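Long-range contacts in Endonuclease/exonuclease/phosphatase (PDB 3TEB), which binds magnesium and is probably a nuclease of the DNase I-like endonuclease/exonuclease/phosphatase family: residues 135-140 against 170-175; 196-201 against 228-233; 200-205 against 237-242. All blocks are in the same frame, centred on the assembly; numbering follows the deposited sequence.

Contacts 1 and 2 are buried and belong to the same sheet, where strands 170-174 and 225-233 run next to each other and bond backbone to backbone; contact 3 lies in the other large sheet, at its edge, and is partly open to solvent. Contact 1 pairs two parallel strands, with greasy side chains on one face and a buried acid-amine-phenol cluster on the other. Contact 2 has only a short antiparallel pairing before the chain turns into helix 199-202, where a threonine adds two bonds to one carbonyl and an aspartate caps the helix. Contact 3 takes up that same helix, packing its far end on strand 239-245 and grading into exposed charged residues.

Contact 1: 135-140 against 170-175; sequences QDIEFY and LKILMG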
loop_
_atom_site.group_PDB
_atom_site.type_symbol
_atom_site.label_atom_id
_atom_site.label_comp_id
_atom_site.label_asym_id
_atom_site.label_seq_id
_atom_site.Cartn_x
_atom_site.Cartn_y
_atom_site.Cartn_z
ATOM N N GLN A 135 -20.125 -9.379 -4.478
ATOM C CA GLN A 135 -18.891 -10.158 -4.338
ATOM C C GLN A 135 -18.105 -9.647 -3.142
ATOM O O GLN A 135 -18.065 -8.439 -2.902
ATOM C CB GLN A 135 -18.041 -10.029 -5.601
ATOM C CG GLN A 135 -16.833 -10.964 -5.661
ATOM C CD GLN A 135 -15.880 -10.645 -6.816
ATOM O OE1 GLN A 135 -16.152 -9.782 -7.654
ATOM N NE2 GLN A 135 -14.758 -11.352 -6.863
ATOM N N ASP A 136 -17.479 -10.550 -2.391
ATOM C CA ASP A 136 -16.562 -10.136 -1.318
ATOM C C ASP A 136 -15.125 -10.051 -1.831
ATOM O O ASP A 136 -14.582 -11.030 -2.355
ATOM C CB ASP A 136 -16.650 -11.083 -0.113
ATOM C CG ASP A 136 -17.922 -10.878 0.719
ATOM O OD1 ASP A 136 -18.758 -10.019 0.357
ATOM O OD2 ASP A 136 -18.080 -11.574 1.747
ATOM N N ILE A 137 -14.527 -8.867 -1.691
ATOM C CA ILE A 137 -13.135 -8.614 -2.106
ATOM C C ILE A 137 -12.273 -8.276 -0.905
ATOM O O ILE A 137 -12.669 -7.483 -0.056
ATOM C CB ILE A 137 -13.032 -7.463 -3.144
ATOM C CG1 ILE A 137 -14.004 -7.690 -4.316
ATOM C CG2 ILE A 137 -11.609 -7.334 -3.671
ATOM C CD1 ILE A 137 -14.338 -6.429 -5.099
ATOM N N GLU A 138 -11.098 -8.889 -0.835
ATOM C CA GLU A 138 -10.152 -8.622 0.243
ATOM C C GLU A 138 -8.986 -7.831 -0.279
ATOM O O GLU A 138 -8.371 -8.219 -1.259
ATOM C CB GLU A 138 -9.660 -9.919 0.859
ATOM C CG GLU A 138 -10.750 -10.681 1.591
ATOM C CD GLU A 138 -10.370 -12.109 1.915
ATOM O OE1 GLU A 138 -9.174 -12.447 1.826
ATOM O OE2 GLU A 138 -11.274 -12.895 2.267
ATOM N N PHE A 139 -8.708 -6.705 0.374
ATOM C CA PHE A 139 -7.619 -5.794 -0.001
ATOM C C PHE A 139 -6.510 -5.869 1.038
ATOM O O PHE A 139 -6.783 -5.842 2.230
ATOM C CB PHE A 139 -8.143 -4.369 -0.110
ATOM C CG PHE A 139 -9.027 -4.143 -1.295
ATOM C CD1 PHE A 139 -8.484 -3.838 -2.544
ATOM C CD2 PHE A 139 -10.411 -4.237 -1.174
ATOM C CE1 PHE A 139 -9.310 -3.636 -3.667
ATOM C CE2 PHE A 139 -11.250 -4.029 -2.284
ATOM C CZ PHE A 139 -10.691 -3.728 -3.534
ATOM N N TYR A 140 -5.263 -5.997 0.604
ATOM C CA TYR A 140 -4.161 -6.156 1.551
ATOM C C TYR A 140 -3.105 -5.111 1.292
ATOM O O TYR A 140 -2.638 -4.987 0.165
ATOM C CB TYR A 140 -3.519 -7.537 1.417
ATOM C CG TYR A 140 -4.381 -8.698 1.833
ATOM C CD1 TYR A 140 -4.143 -9.365 3.030
ATOM C CD2 TYR A 140 -5.418 -9.152 1.021
ATOM C CE1 TYR A 140 -4.928 -10.452 3.424
ATOM C CE2 TYR A 140 -6.209 -10.234 1.396
ATOM C CZ TYR A 140 -5.964 -10.882 2.598
ATOM O OH TYR A 140 -6.744 -11.961 2.976
ATOM N N LEU A 170 -11.786 -12.979 -4.186
ATOM C CA LEU A 170 -10.810 -12.165 -4.884
ATOM C C LEU A 170 -9.974 -11.448 -3.841
ATOM O O LEU A 170 -10.500 -10.742 -2.969
ATOM C CB LEU A 170 -11.484 -11.161 -5.816
ATOM C CG LEU A 170 -10.623 -10.102 -6.502
ATOM C CD1 LEU A 170 -9.574 -10.735 -7.393
ATOM C CD2 LEU A 170 -11.500 -9.174 -7.306
ATOM N N LYS A 171 -8.671 -11.672 -3.915
ATOM C CA LYS A 171 -7.729 -11.055 -3.003
ATOM C C LYS A 171 -6.888 -10.090 -3.810
ATOM O O LYS A 171 -6.266 -10.484 -4.804
ATOM C CB LYS A 171 -6.863 -12.117 -2.324
ATOM C CG LYS A 171 -7.613 -12.874 -1.267
ATOM C CD LYS A 171 -6.918 -14.126 -0.789
ATOM C CE LYS A 171 -7.907 -14.892 0.071
ATOM N NZ LYS A 171 -7.294 -15.836 1.011
ATOM N N ILE A 172 -6.912 -8.817 -3.419
ATOM C CA ILE A 172 -6.088 -7.792 -4.069
ATOM C C ILE A 172 -5.052 -7.275 -3.086
ATOM O O ILE A 172 -5.355 -6.858 -1.967
ATOM C CB ILE A 172 -6.921 -6.672 -4.721
ATOM C CG1 ILE A 172 -7.616 -7.232 -5.958
ATOM C CG2 ILE A 172 -6.035 -5.506 -5.116
ATOM C CD1 ILE A 172 -8.745 -6.393 -6.460
ATOM N N LEU A 173 -3.815 -7.310 -3.540
ATOM C CA LEU A 173 -2.688 -7.330 -2.652
ATOM C C LEU A 173 -1.713 -6.233 -3.092
ATOM O O LEU A 173 -1.016 -6.375 -4.084
ATOM C CB LEU A 173 -2.114 -8.733 -2.745
ATOM C CG LEU A 173 -1.227 -9.301 -1.673
ATOM C CD1 LEU A 173 -1.512 -10.766 -1.526
ATOM C CD2 LEU A 173 0.194 -9.046 -2.139
HETATM N N MSE A 174 -1.708 -5.130 -2.340
HETATM C CA MSE A 174 -1.121 -3.839 -2.749
HETATM C C MSE A 174 0.073 -3.397 -1.902
HETATM O O MSE A 174 0.032 -3.453 -0.664
HETATM C CB MSE A 174 -2.175 -2.735 -2.624
HETATM C CG MSE A 174 -3.401 -2.886 -3.486
HETATM SE SE MSE A 174 -4.841 -1.703 -2.895
HETATM C CE MSE A 174 -5.349 -2.701 -1.336
ATOM N N GLY A 175 1.121 -2.921 -2.565
ATOM C CA GLY A 175 2.179 -2.217 -1.858
ATOM C C GLY A 175 3.619 -2.373 -2.306
ATOM O O GLY A 175 3.919 -2.766 -3.438
#
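In the beta-alpha-beta unit of strand 135-143, helix 154-162 and strand 170-174, E138 and Y140 bond to L170, I172 and M174, which brings the two strands together in parallel within one sheet of the DNase I-like sandwich. The backbone bonds alternate: E138 N to L170 O, I172 N to E138 O (2.7 Å), Y140 N to I172 O and M174 N to Y140 O. I137, F139, L170 and I172 share one face, from which F139 and I172 reach strand 4-10 of the other sheet. There I137 CG2 touches both L170 CD2 and I172 CD1, each at 4.1 Å, while the F139 ring lies alongside I172, its CD1 3.9 Å from I172 CB. The selenomethionine M174 bends at its last torsion (chi3 -75°) and sets CE at the edge of the F139 ring, near its plane.

The opposite face is polar along half its length. E138 and K171 run side by side as extended chains, and the carboxylate is well held: N167 and N169 bond OE2, while T165 and Y140 bond OE1. K171 NZ, given to the carbonyls of L162 and T165, forms only a long salt bridge with E138 OE1, at 4.0 Å. Further along, Y140 CB meets L173 CG beneath helix 154-162. Y140 OH donates to E138 OE1 at 2.7 Å, arriving from above the carboxylate plane, 35° out of it.

Contact 2: 196-201 against 228-233; sequences LFDTYV and LDYIFS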
loop_
_atom_site.group_PDB
_atom_site.type_symbol
_atom_site.label_atom_id
_atom_site.label_comp_id
_atom_site.label_asym_id
_atom_site.label_seq_id
_atom_site.Cartn_x
_atom_site.Cartn_y
_atom_site.Cartn_z
ATOM N N LEU A 196 0.033 -15.426 -8.176
ATOM C CA LEU A 196 -0.269 -14.009 -8.261
ATOM C C LEU A 196 -0.220 -13.480 -9.679
ATOM O O LEU A 196 0.643 -13.863 -10.470
ATOM C CB LEU A 196 0.689 -13.218 -7.391
ATOM C CG LEU A 196 0.410 -13.289 -5.894
ATOM C CD1 LEU A 196 1.397 -12.416 -5.155
ATOM C CD2 LEU A 196 -1.008 -12.856 -5.582
ATOM N N PHE A 197 -1.161 -12.589 -9.981
ATOM C CA PHE A 197 -1.223 -11.894 -11.259
ATOM C C PHE A 197 -0.927 -10.406 -11.051
ATOM O O PHE A 197 -1.426 -9.783 -10.115
ATOM C CB PHE A 197 -2.598 -12.089 -11.903
ATOM C CG PHE A 197 -2.941 -13.530 -12.186
ATOM C CD1 PHE A 197 -2.726 -14.076 -13.447
ATOM C CD2 PHE A 197 -3.484 -14.344 -11.192
ATOM C CE1 PHE A 197 -3.045 -15.411 -13.716
ATOM C CE2 PHE A 197 -3.801 -15.681 -11.454
ATOM C CZ PHE A 197 -3.582 -16.209 -12.716
ATOM N N ASP A 198 -0.114 -9.844 -11.931
ATOM C CA ASP A 198 0.345 -8.471 -11.813
ATOM C C ASP A 198 -0.493 -7.543 -12.688
ATOM O O ASP A 198 -0.419 -7.623 -13.921
ATOM C CB ASP A 198 1.814 -8.429 -12.244
ATOM C CG ASP A 198 2.425 -7.045 -12.170
ATOM O OD1 ASP A 198 3.643 -6.966 -12.407
ATOM O OD2 ASP A 198 1.727 -6.049 -11.877
ATOM N N THR A 199 -1.260 -6.645 -12.063
ATOM C CA THR A 199 -2.162 -5.751 -12.807
ATOM C C THR A 199 -1.464 -4.832 -13.795
ATOM O O THR A 199 -2.069 -4.415 -14.784
ATOM C CB THR A 199 -3.044 -4.893 -11.904
ATOM O OG1 THR A 199 -2.225 -4.030 -11.118
ATOM C CG2 THR A 199 -3.872 -5.761 -10.997
ATOM N N TYR A 200 -0.199 -4.512 -13.540
ATOM C CA TYR A 200 0.574 -3.755 -14.516
ATOM C C TYR A 200 0.614 -4.503 -15.854
ATOM O O TYR A 200 0.276 -3.943 -16.900
ATOM C CB TYR A 200 1.992 -3.431 -14.018
ATOM C CG TYR A 200 2.814 -2.696 -15.064
ATOM C CD1 TYR A 200 2.544 -1.367 -15.379
ATOM C CD2 TYR A 200 3.834 -3.342 -15.769
ATOM C CE1 TYR A 200 3.277 -0.697 -16.355
ATOM C CE2 TYR A 200 4.578 -2.676 -16.749
ATOM C CZ TYR A 200 4.291 -1.355 -17.034
ATOM O OH TYR A 200 5.011 -0.689 -17.997
ATOM N N VAL A 201 1.010 -5.774 -15.799
ATOM C CA VAL A 201 1.120 -6.618 -16.989
ATOM C C VAL A 201 -0.246 -6.812 -17.657
ATOM O O VAL A 201 -0.374 -6.678 -18.871
ATOM C CB VAL A 201 1.751 -7.995 -16.648
ATOM C CG1 VAL A 201 1.960 -8.833 -17.916
ATOM C CG2 VAL A 201 3.072 -7.819 -15.856
ATOM N N LEU A 228 9.262 -1.073 -7.982
ATOM C CA LEU A 228 9.360 -1.747 -6.696
ATOM C C LEU A 228 8.005 -1.944 -6.031
ATOM O O LEU A 228 7.847 -2.795 -5.147
ATOM C CB LEU A 228 10.227 -0.923 -5.761
ATOM C CG LEU A 228 11.724 -0.795 -6.007
ATOM C CD1 LEU A 228 12.351 -0.200 -4.752
ATOM C CD2 LEU A 228 12.368 -2.137 -6.327
ATOM N N ASP A 229 7.042 -1.119 -6.442
ATOM C CA ASP A 229 5.686 -1.137 -5.899
ATOM C C ASP A 229 4.764 -1.873 -6.867
ATOM O O ASP A 229 4.970 -1.823 -8.086
ATOM C CB ASP A 229 5.185 0.297 -5.699
ATOM C CG ASP A 229 6.043 1.097 -4.705
ATOM O OD1 ASP A 229 7.145 1.573 -5.089
ATOM O OD2 ASP A 229 5.595 1.275 -3.544
ATOM N N TYR A 230 3.752 -2.559 -6.339
ATOM C CA TYR A 230 2.854 -3.337 -7.191
ATOM C C TYR A 230 1.417 -3.368 -6.723
ATOM O O TYR A 230 1.104 -2.998 -5.598
ATOM C CB TYR A 230 3.317 -4.787 -7.279
ATOM C CG TYR A 230 4.728 -4.998 -7.748
ATOM C CD1 TYR A 230 5.007 -5.196 -9.096
ATOM C CD2 TYR A 230 5.784 -5.029 -6.840
ATOM C CE1 TYR A 230 6.305 -5.411 -9.535
ATOM C CE2 TYR A 230 7.085 -5.239 -7.263
ATOM C CZ TYR A 230 7.338 -5.434 -8.611
ATOM O OH TYR A 230 8.627 -5.647 -9.033
ATOM N N ILE A 231 0.551 -3.833 -7.613
ATOM C CA ILE A 231 -0.780 -4.273 -7.249
ATOM C C ILE A 231 -1.004 -5.662 -7.870
ATOM O O ILE A 231 -1.169 -5.797 -9.082
ATOM C CB ILE A 231 -1.847 -3.231 -7.638
ATOM C CG1 ILE A 231 -1.755 -2.042 -6.686
ATOM C CG2 ILE A 231 -3.250 -3.814 -7.537
ATOM C CD1 ILE A 231 -2.316 -0.777 -7.231
ATOM N N PHE A 232 -0.959 -6.690 -7.023
ATOM C CA PHE A 232 -1.141 -8.075 -7.437
ATOM C C PHE A 232 -2.568 -8.524 -7.183
ATOM O O PHE A 232 -3.306 -7.907 -6.409
ATOM C CB PHE A 232 -0.195 -9.008 -6.672
ATOM C CG PHE A 232 1.259 -8.767 -6.945
ATOM C CD1 PHE A 232 1.793 -8.990 -8.210
ATOM C CD2 PHE A 232 2.103 -8.338 -5.932
ATOM C CE1 PHE A 232 3.146 -8.762 -8.464
ATOM C CE2 PHE A 232 3.452 -8.116 -6.172
ATOM C CZ PHE A 232 3.976 -8.325 -7.443
ATOM N N SER A 233 -2.931 -9.633 -7.815
ATOM C CA SER A 233 -4.263 -10.194 -7.754
ATOM C C SER A 233 -4.120 -11.712 -7.672
ATOM O O SER A 233 -3.164 -12.263 -8.220
ATOM C CB SER A 233 -4.997 -9.808 -9.033
ATOM O OG SER A 233 -6.383 -10.062 -8.929
#
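I231 O is gripped twice by T199: T199 N donates to it at 3.1 Å and T199 OG1 at 2.9 Å, the latter tilted 20° from the carbonyl plane. The hydroxyl reaches that oxygen because T199 OG1 sits between the backbone N and the carbonyl carbon (chi1 63°), leaving CG2 to rest on I231 CG2. Two residues before T199, F197 and S233 form an antiparallel hydrogen-bonded pair: F197 N donates to S233 O at 2.7 Å, and S233 N returns the bond to F197 O. This short strand 197-198 runs beside the end of strand 225-233 and then passes straight into the short, weakly bonded helix 199-202. D198 is the N-cap of that helix, its OD2 accepting from Y200 N at 3.0 Å, from above the carboxylate plane; OD1 is taken by R227 in a salt bridge and by Y188 OH. The D198 side chain crosses F232 obliquely, D198 CB 4.0 Å from F232 CE1, with carboxylate and ring planes 66° apart. L196 crosses F232 at about a right angle and puts CD1 4.1 Å from F232 CB, in the region where I191 of helix 185-192 also packs. F177 meets the F232 ring edge-to-face.

Contact 3: 200-205 against 237-242; sequences YVMAEK and LKVKES
V239 points into the close-packed half of this contact, with its two methyls divided between neighbours: CG1 lies 4.0 Å from A203 CB, and CG2 lies 4.1 Å from CB of the selenomethionine M202. The split follows from the first torsion, which sets CG1 anti to the backbone N (chi1 -173°) and CG2 beside it. M202 crosses V239 at about a right angle and, bent at chi3, brings its selenium to the backbone of L237. A203 CB also meets S242 CB at 3.8 Å, and the S242 hydroxyl OG sits at the edge of the Y200 ring, near CD1. V262 of strand 259-264 backs both V239 and S242. An alanine at V239 would lack both methyls, which is likely to take one apolar neighbour from each of A203 and M202 and open a gap between them and strand 239-245.

Here the chain leaves the helix and comes alongside strand 239-245 as the short edge strand 205-206, parallel to it, of the sheet that also holds strand 4-10. E204 N donates to V239 O at 2.8 Å, and S242 N to K205 O at 3.0 Å. Between them K205 N reaches K240 O less squarely, at 3.2 Å and 40° above the carbonyl plane. The solvent side is looser. E204, K205, K238 and K240 are exposed there, and E204 OE2 forms a salt bridge with K238 NZ, although the place of that carboxylate oxygen is less sure. K240 slants across the same carboxylate, K240 CG 3.9 Å from E204 OE1, its NZ still 4.9 Å from that oxygen.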
loop_
_atom_site.group_PDB
_atom_site.type_symbol
_atom_site.label_atom_id
_atom_site.label_comp_id
_atom_site.label_asym_id
_atom_site.label_seq_id
_atom_site.Cartn_x
_atom_site.Cartn_y
_atom_site.Cartn_z
ATOM N N TYR A 200 -0.199 -4.512 -13.540
ATOM C CA TYR A 200 0.574 -3.755 -14.516
ATOM C C TYR A 200 0.614 -4.503 -15.854
ATOM O O TYR A 200 0.276 -3.943 -16.900
ATOM C CB TYR A 200 1.992 -3.431 -14.018
ATOM C CG TYR A 200 2.814 -2.696 -15.064
ATOM C CD1 TYR A 200 2.544 -1.367 -15.379
ATOM C CD2 TYR A 200 3.834 -3.342 -15.769
ATOM C CE1 TYR A 200 3.277 -0.697 -16.355
ATOM C CE2 TYR A 200 4.578 -2.676 -16.749
ATOM C CZ TYR A 200 4.291 -1.355 -17.034
ATOM O OH TYR A 200 5.011 -0.689 -17.997
ATOM N N VAL A 201 1.010 -5.774 -15.799
ATOM C CA VAL A 201 1.120 -6.618 -16.989
ATOM C C VAL A 201 -0.246 -6.812 -17.657
ATOM O O VAL A 201 -0.374 -6.678 -18.871
ATOM C CB VAL A 201 1.751 -7.995 -16.648
ATOM C CG1 VAL A 201 1.960 -8.833 -17.916
ATOM C CG2 VAL A 201 3.072 -7.819 -15.856
HETATM N N MSE A 202 -1.264 -7.092 -16.849
HETATM C CA MSE A 202 -2.615 -7.333 -17.340
HETATM C C MSE A 202 -3.318 -6.110 -17.913
HETATM O O MSE A 202 -4.341 -6.253 -18.565
HETATM C CB MSE A 202 -3.481 -7.908 -16.222
HETATM C CG MSE A 202 -3.272 -9.385 -15.943
HETATM SE SE MSE A 202 -4.574 -10.012 -14.646
HETATM C CE MSE A 202 -4.092 -8.919 -13.115
ATOM N N ALA A 203 -2.783 -4.918 -17.672
ATOM C CA ALA A 203 -3.470 -3.668 -18.007
ATOM C C ALA A 203 -3.637 -3.433 -19.509
ATOM O O ALA A 203 -2.742 -3.745 -20.289
ATOM C CB ALA A 203 -2.754 -2.497 -17.365
ATOM N N GLU A 204 -4.785 -2.877 -19.898
ATOM C CA GLU A 204 -5.037 -2.480 -21.290
ATOM C C GLU A 204 -4.195 -1.287 -21.718
ATOM O O GLU A 204 -3.640 -1.286 -22.806
ATOM C CB GLU A 204 -6.515 -2.162 -21.517
ATOM C CG GLU A 204 -7.386 -3.393 -21.769
ATOM C CD GLU A 204 -8.875 -3.070 -21.932
ATOM O OE1 GLU A 204 -9.302 -1.918 -21.669
ATOM O OE2 GLU A 204 -9.628 -3.989 -22.324
ATOM N N LYS A 205 -4.127 -0.268 -20.864
ATOM C CA LYS A 205 -3.243 0.882 -21.056
ATOM C C LYS A 205 -2.269 0.979 -19.888
ATOM O O LYS A 205 -2.654 0.775 -18.738
ATOM C CB LYS A 205 -4.060 2.167 -21.186
ATOM C CG LYS A 205 -4.587 2.370 -22.584
ATOM C CD LYS A 205 -5.932 3.078 -22.645
ATOM C CE LYS A 205 -6.429 3.066 -24.096
ATOM N NZ LYS A 205 -7.607 3.939 -24.370
ATOM N N LEU A 237 -7.855 -10.468 -13.907
ATOM C CA LEU A 237 -8.814 -9.375 -13.847
ATOM C C LEU A 237 -8.887 -8.610 -15.149
ATOM O O LEU A 237 -7.982 -8.685 -15.985
ATOM C CB LEU A 237 -8.435 -8.401 -12.730
ATOM C CG LEU A 237 -8.635 -8.861 -11.294
ATOM C CD1 LEU A 237 -8.428 -7.703 -10.361
ATOM C CD2 LEU A 237 -10.031 -9.440 -11.131
ATOM N N LYS A 238 -9.978 -7.867 -15.308
ATOM C CA LYS A 238 -10.120 -6.937 -16.413
ATOM C C LYS A 238 -9.605 -5.583 -15.936
ATOM O O LYS A 238 -10.291 -4.861 -15.205
ATOM C CB LYS A 238 -11.581 -6.887 -16.887
ATOM C CG LYS A 238 -11.900 -5.830 -17.938
ATOM C CD LYS A 238 -10.940 -5.856 -19.125
ATOM C CE LYS A 238 -11.065 -4.571 -19.916
ATOM N NZ LYS A 238 -12.247 -4.583 -20.822
ATOM N N VAL A 239 -8.374 -5.273 -16.341
ATOM C CA VAL A 239 -7.648 -4.093 -15.860
ATOM C C VAL A 239 -7.543 -3.067 -16.987
ATOM O O VAL A 239 -6.738 -3.216 -17.909
ATOM C CB VAL A 239 -6.227 -4.460 -15.336
ATOM C CG1 VAL A 239 -5.566 -3.262 -14.696
ATOM C CG2 VAL A 239 -6.285 -5.618 -14.358
ATOM N N LYS A 240 -8.362 -2.028 -16.902
ATOM C CA LYS A 240 -8.451 -1.038 -17.960
ATOM C C LYS A 240 -7.195 -0.155 -18.095
ATOM O O LYS A 240 -6.815 0.213 -19.220
ATOM C CB LYS A 240 -9.731 -0.205 -17.800
ATOM C CG LYS A 240 -9.993 0.775 -18.950
ATOM C CD LYS A 240 -11.432 0.713 -19.459
ATOM C CE LYS A 240 -11.686 1.835 -20.451
ATOM N NZ LYS A 240 -12.829 1.517 -21.354
ATOM N N GLU A 241 -6.547 0.150 -16.961
ATOM C CA GLU A 241 -5.422 1.095 -16.901
ATOM C C GLU A 241 -4.522 0.922 -15.670
ATOM O O GLU A 241 -4.994 0.586 -14.589
ATOM C CB GLU A 241 -5.962 2.522 -16.928
ATOM C CG GLU A 241 -4.887 3.613 -16.960
ATOM C CD GLU A 241 -5.421 4.970 -17.414
ATOM O OE1 GLU A 241 -6.662 5.131 -17.490
ATOM O OE2 GLU A 241 -4.597 5.872 -17.702
ATOM N N SER A 242 -3.228 1.175 -15.833
ATOM C CA SER A 242 -2.303 1.200 -14.702
ATOM C C SER A 242 -1.267 2.308 -14.839
ATOM O O SER A 242 -0.224 2.113 -15.460
ATOM C CB SER A 242 -1.597 -0.145 -14.549
ATOM O OG SER A 242 -0.559 -0.063 -13.583
#